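Local structure of genome polyprotein (Rhinovirus C, 6KU8) at residues Cys18-Met30 with Val40-Asp53. The protein is a 3C cysteine protease, which probably cleaves the viral polyprotein at specific sites. Numbering follows the deposited sequence.
With AG7 (4-{2-(4-fluoro-benzyl)-6-methyl-5-[(5-methyl-isoxazole-3-carbonyl)-amino]-4-oxo-heptanoylamino}-5-(2-oxo-pyrrolidin-3-yl)-pentanoic acid ethyl ester), chain B.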
# COMPACT_ATOMS: atom_id res chain seq x y z
N CYS A 18 2.37 8.39 -6.05
CA CYS A 18 1.91 7.08 -6.48
C CYS A 18 2.12 6.85 -7.97
O CYS A 18 2.03 7.78 -8.77
CB CYS A 18 0.43 6.89 -6.11
SG CYS A 18 0.23 6.76 -4.27
N HIS A 19 2.40 5.60 -8.31
CA HIS A 19 2.73 5.16 -9.66
C HIS A 19 2.14 3.79 -9.92
O HIS A 19 1.90 3.01 -8.99
CB HIS A 19 4.25 5.13 -9.87
CG HIS A 19 4.91 6.45 -9.57
ND1 HIS A 19 5.16 7.38 -10.55
CD2 HIS A 19 5.30 7.00 -8.40
CE1 HIS A 19 5.71 8.45 -10.00
NE2 HIS A 19 5.81 8.25 -8.70
N VAL A 20 1.90 3.50 -11.20
CA VAL A 20 1.40 2.21 -11.62
C VAL A 20 2.58 1.26 -11.76
O VAL A 20 3.49 1.52 -12.55
CB VAL A 20 0.64 2.31 -12.95
CG1 VAL A 20 0.17 0.95 -13.40
CG2 VAL A 20 -0.52 3.32 -12.87
N ILE A 21 2.56 0.18 -11.01
CA ILE A 21 3.59 -0.85 -11.10
C ILE A 21 2.96 -2.06 -11.77
O ILE A 21 1.84 -2.47 -11.41
CB ILE A 21 4.15 -1.19 -9.70
CG1 ILE A 21 5.58 -1.73 -9.80
CG2 ILE A 21 3.27 -2.20 -9.00
CD1 ILE A 21 6.35 -1.66 -8.48
N THR A 22 3.64 -2.60 -12.77
CA THR A 22 3.13 -3.71 -13.57
C THR A 22 4.06 -4.89 -13.35
O THR A 22 5.27 -4.77 -13.59
CB THR A 22 3.05 -3.35 -15.05
OG1 THR A 22 2.23 -2.19 -15.23
CG2 THR A 22 2.45 -4.51 -15.87
N THR A 23 3.52 -6.01 -12.88
CA THR A 23 4.26 -7.26 -12.78
C THR A 23 3.45 -8.36 -13.46
O THR A 23 2.36 -8.12 -13.99
CB THR A 23 4.55 -7.65 -11.31
OG1 THR A 23 3.38 -8.22 -10.71
CG2 THR A 23 5.01 -6.43 -10.51
N SER A 24 3.99 -9.58 -13.45
CA SER A 24 3.22 -10.70 -13.96
C SER A 24 1.91 -10.89 -13.20
O SER A 24 0.99 -11.52 -13.72
CB SER A 24 4.06 -11.98 -13.91
OG SER A 24 4.48 -12.26 -12.58
N LYS A 25 1.80 -10.34 -11.99
CA LYS A 25 0.56 -10.43 -11.23
C LYS A 25 -0.43 -9.32 -11.58
O LYS A 25 -1.48 -9.21 -10.93
CB LYS A 25 0.84 -10.40 -9.72
CG LYS A 25 1.85 -11.45 -9.26
CD LYS A 25 1.84 -12.67 -10.17
CE LYS A 25 1.71 -13.96 -9.39
NZ LYS A 25 0.31 -14.11 -8.89
N GLY A 26 -0.13 -8.50 -12.58
CA GLY A 26 -1.02 -7.43 -12.99
C GLY A 26 -0.53 -6.06 -12.55
O GLY A 26 0.64 -5.86 -12.22
N GLU A 27 -1.47 -5.11 -12.55
CA GLU A 27 -1.20 -3.72 -12.22
C GLU A 27 -1.50 -3.46 -10.75
O GLU A 27 -2.55 -3.86 -10.24
CB GLU A 27 -2.04 -2.78 -13.08
CG GLU A 27 -1.52 -2.55 -14.48
CD GLU A 27 -2.28 -1.45 -15.20
OE1 GLU A 27 -3.40 -1.09 -14.76
OE2 GLU A 27 -1.73 -0.93 -16.20
N PHE A 28 -0.58 -2.79 -10.08
CA PHE A 28 -0.72 -2.42 -8.68
C PHE A 28 -0.45 -0.94 -8.54
O PHE A 28 0.21 -0.33 -9.39
CB PHE A 28 0.25 -3.19 -7.77
CG PHE A 28 0.07 -4.68 -7.82
CD1 PHE A 28 0.60 -5.42 -8.88
CD2 PHE A 28 -0.62 -5.34 -6.81
CE1 PHE A 28 0.42 -6.79 -8.93
CE2 PHE A 28 -0.78 -6.72 -6.85
CZ PHE A 28 -0.27 -7.44 -7.90
N ASN A 29 -0.94 -0.36 -7.44
CA ASN A 29 -0.54 0.98 -7.04
C ASN A 29 0.72 0.88 -6.19
O ASN A 29 0.80 0.06 -5.28
CB ASN A 29 -1.63 1.70 -6.25
CG ASN A 29 -1.23 3.10 -5.87
OD1 ASN A 29 -0.93 3.93 -6.72
ND2 ASN A 29 -1.21 3.38 -4.57
N MET A 30 1.70 1.73 -6.50
CA MET A 30 2.93 1.86 -5.75
C MET A 30 2.94 3.20 -5.03
O MET A 30 2.69 4.24 -5.65
CB MET A 30 4.15 1.74 -6.66
CG MET A 30 5.51 1.77 -5.91
SD MET A 30 6.93 2.06 -7.02
CE MET A 30 6.90 3.86 -7.11
N VAL A 40 5.09 -1.59 -1.96
CA VAL A 40 4.23 -2.36 -2.86
C VAL A 40 3.74 -3.59 -2.12
O VAL A 40 4.38 -4.07 -1.17
CB VAL A 40 4.97 -2.80 -4.13
CG1 VAL A 40 5.41 -1.60 -4.95
CG2 VAL A 40 6.19 -3.65 -3.76
N PRO A 41 2.62 -4.15 -2.54
CA PRO A 41 2.17 -5.39 -1.91
C PRO A 41 3.15 -6.52 -2.21
O PRO A 41 3.66 -6.65 -3.33
CB PRO A 41 0.79 -5.63 -2.54
CG PRO A 41 0.36 -4.22 -3.04
CD PRO A 41 1.65 -3.65 -3.54
N THR A 42 3.45 -7.32 -1.18
CA THR A 42 4.39 -8.42 -1.35
C THR A 42 3.93 -9.39 -2.44
O THR A 42 4.75 -9.91 -3.20
CB THR A 42 4.58 -9.17 -0.03
OG1 THR A 42 5.15 -8.27 0.93
CG2 THR A 42 5.53 -10.37 -0.22
N HIS A 43 2.62 -9.63 -2.54
CA HIS A 43 2.13 -10.59 -3.54
C HIS A 43 2.16 -10.05 -4.96
O HIS A 43 1.77 -10.78 -5.88
CB HIS A 43 0.72 -11.07 -3.18
CG HIS A 43 -0.34 -10.02 -3.35
ND1 HIS A 43 -0.85 -9.29 -2.29
CD2 HIS A 43 -1.00 -9.58 -4.45
CE1 HIS A 43 -1.77 -8.45 -2.73
NE2 HIS A 43 -1.89 -8.61 -4.04
N ALA A 44 2.59 -8.81 -5.18
CA ALA A 44 2.88 -8.37 -6.54
C ALA A 44 4.13 -9.06 -7.08
O ALA A 44 4.32 -9.09 -8.30
CB ALA A 44 3.05 -6.85 -6.60
N GLU A 45 4.96 -9.62 -6.20
CA GLU A 45 6.13 -10.41 -6.58
C GLU A 45 7.08 -9.63 -7.49
O GLU A 45 7.50 -10.11 -8.55
CB GLU A 45 5.71 -11.73 -7.23
CG GLU A 45 5.04 -12.68 -6.25
CD GLU A 45 4.52 -13.94 -6.92
OE1 GLU A 45 5.00 -14.26 -8.03
OE2 GLU A 45 3.63 -14.60 -6.33
N CYS A 46 7.45 -8.43 -7.05
CA CYS A 46 8.35 -7.61 -7.85
C CYS A 46 9.71 -8.29 -8.01
O CYS A 46 10.20 -8.95 -7.10
CB CYS A 46 8.52 -6.23 -7.22
SG CYS A 46 6.96 -5.29 -7.13
N GLY A 47 10.31 -8.13 -9.19
CA GLY A 47 11.62 -8.67 -9.49
C GLY A 47 12.73 -7.67 -9.24
O GLY A 47 12.55 -6.64 -8.60
N ASP A 48 13.92 -8.01 -9.76
CA ASP A 48 15.07 -7.13 -9.58
C ASP A 48 14.93 -5.85 -10.38
O ASP A 48 15.60 -4.86 -10.07
CB ASP A 48 16.36 -7.86 -9.97
CG ASP A 48 16.70 -8.98 -9.00
OD1 ASP A 48 17.27 -9.99 -9.45
OD2 ASP A 48 16.41 -8.84 -7.79
N SER A 49 14.08 -5.83 -11.38
CA SER A 49 13.61 -4.58 -11.94
C SER A 49 12.11 -4.68 -12.12
O SER A 49 11.56 -5.76 -12.34
CB SER A 49 14.32 -4.23 -13.28
OG SER A 49 13.69 -4.83 -14.38
N VAL A 50 11.45 -3.53 -11.98
CA VAL A 50 10.01 -3.44 -11.98
C VAL A 50 9.59 -2.42 -13.04
O VAL A 50 10.31 -1.46 -13.32
CB VAL A 50 9.45 -3.04 -10.59
CG1 VAL A 50 9.75 -4.14 -9.57
CG2 VAL A 50 10.07 -1.73 -10.13
N THR A 51 8.43 -2.66 -13.63
CA THR A 51 7.82 -1.73 -14.57
C THR A 51 7.02 -0.69 -13.78
O THR A 51 6.00 -1.02 -13.17
CB THR A 51 6.92 -2.46 -15.55
OG1 THR A 51 7.65 -3.55 -16.12
CG2 THR A 51 6.47 -1.52 -16.66
N ILE A 52 7.49 0.55 -13.81
CA ILE A 52 6.81 1.67 -13.17
C ILE A 52 6.41 2.66 -14.26
O ILE A 52 7.26 3.11 -15.03
CB ILE A 52 7.72 2.34 -12.13
CG1 ILE A 52 8.11 1.32 -11.05
CG2 ILE A 52 7.02 3.54 -11.52
CD1 ILE A 52 9.12 1.85 -10.08
N ASP A 53 5.12 2.99 -14.31
CA ASP A 53 4.57 3.88 -15.34
C ASP A 53 5.10 3.50 -16.72
O ASP A 53 5.49 4.35 -17.53
CB ASP A 53 4.87 5.35 -15.02
CG ASP A 53 4.23 5.83 -13.71
OD1 ASP A 53 3.20 5.24 -13.31
OD2 ASP A 53 4.75 6.79 -13.07
C01 AG7 B . -7.00 -12.23 -1.96
C02 AG7 B . -5.70 -12.36 -2.72
O03 AG7 B . -7.58 -11.21 -1.73
C04 AG7 B . -4.89 -11.08 -2.85
C05 AG7 B . -3.51 -11.56 -3.25
C06 AG7 B . -2.73 -12.07 -2.03
C07 AG7 B . -2.63 -11.28 -0.89
C08 AG7 B . -1.93 -11.73 0.21
C09 AG7 B . -1.33 -12.99 0.20
C10 AG7 B . -1.43 -13.78 -0.93
C11 AG7 B . -2.13 -13.33 -2.04
N12 AG7 B . -5.80 -8.81 -3.80
C13 AG7 B . -6.58 -8.16 -4.87
C14 AG7 B . -7.67 -7.41 -4.13
C15 AG7 B . -8.75 -8.42 -3.59
C16 AG7 B . -10.06 -7.59 -3.16
N17 AG7 B . -11.14 -8.27 -3.52
O18 AG7 B . -10.05 -6.54 -2.60
C19 AG7 B . -5.87 -7.25 -5.88
C20 AG7 B . -4.43 -7.73 -6.14
C21 AG7 B . -4.65 -8.50 -7.42
O22 AG7 B . -3.98 -9.69 -7.67
O23 AG7 B . -5.45 -8.07 -8.18
C47 AG7 B . -5.61 -10.25 -3.90
O48 AG7 B . -6.07 -10.79 -4.85
C50 AG7 B . -4.38 -10.26 -8.88
C53 AG7 B . -3.36 -11.33 -9.27
C57 AG7 B . -7.48 -13.60 -1.51
N58 AG7 B . -8.57 -13.45 -0.63
C59 AG7 B . -8.70 -14.39 0.43
O60 AG7 B . -7.97 -15.30 0.67
C78 AG7 B . -7.99 -14.42 -2.70
C81 AG7 B . -8.29 -15.88 -2.35
F1 AG7 B . -0.65 -13.43 1.30
C82 AG7 B . -9.24 -13.74 -3.28
C83 AG7 B . -10.71 -9.56 -4.21
C84 AG7 B . -9.16 -9.29 -4.53
C1 AG7 B . -9.93 -14.08 1.19
O HOH W 1 7.71 -5.64 -13.46
O HOH W 2 6.39 -10.62 -11.36
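I21, F28 and D53, with the largest buried areas, mark three places where 18-30 meets 40-53 in the N-terminal beta-barrel of this chymotrypsin-like (clan PA) protease. Strands 18-23 and 49-52 pair antiparallel and close the six-stranded barrel. I21 faces I52 in a non-hydrogen-bonded pair, and T22 N bonds T51 O at 2.9 Å; beyond it, water 1 bridges T22 O to T51 N. The I21 side chain enters the barrel interior: CG1 stands anti to the backbone N (chi1 -154°), carrying CD1 among V40 CG1, C46 SG and V50 CB, while L78 of strand 75-80 adds to the packing. Further along, M30 SD rests 3.8 Å from I52 CD1. The F28 ring packs against the 3-10 segment 42-44. A44 CB sits over the centre of one face, a CH-pi contact 3.5 Å from the ring centroid, whereas H43 NE2 approaches the edge near the ring plane. H43, bonded through ND1 to E74 and touching C150, fits the Cys-His-Glu triad of 3C proteases; rupintrivir C05 covers one face of its imidazole and P41 CB the other, offset toward the rim. Nearby, T23 OG1 donates to a lone pair of A44 O at 2.7 Å and accepts from K25 N in an ST turn, one hydroxyl thus tying the 23-26 beta turn to 42-44. K25 CG lies against H43 O and A44 O, and CE reaches the E45 carboxylate. At the other end, D53 clamps strand 18-23 with three bonds. D53 N donates to V20 O at 2.8 Å. D53 OD1 accepts from V20 N at 3.0 Å. D53 OD2 accepts from H19 ND1 at 2.6 Å, nearly straight (168°). This last bond lies in the imidazole plane but 26° out of the carboxylate plane, on its syn side.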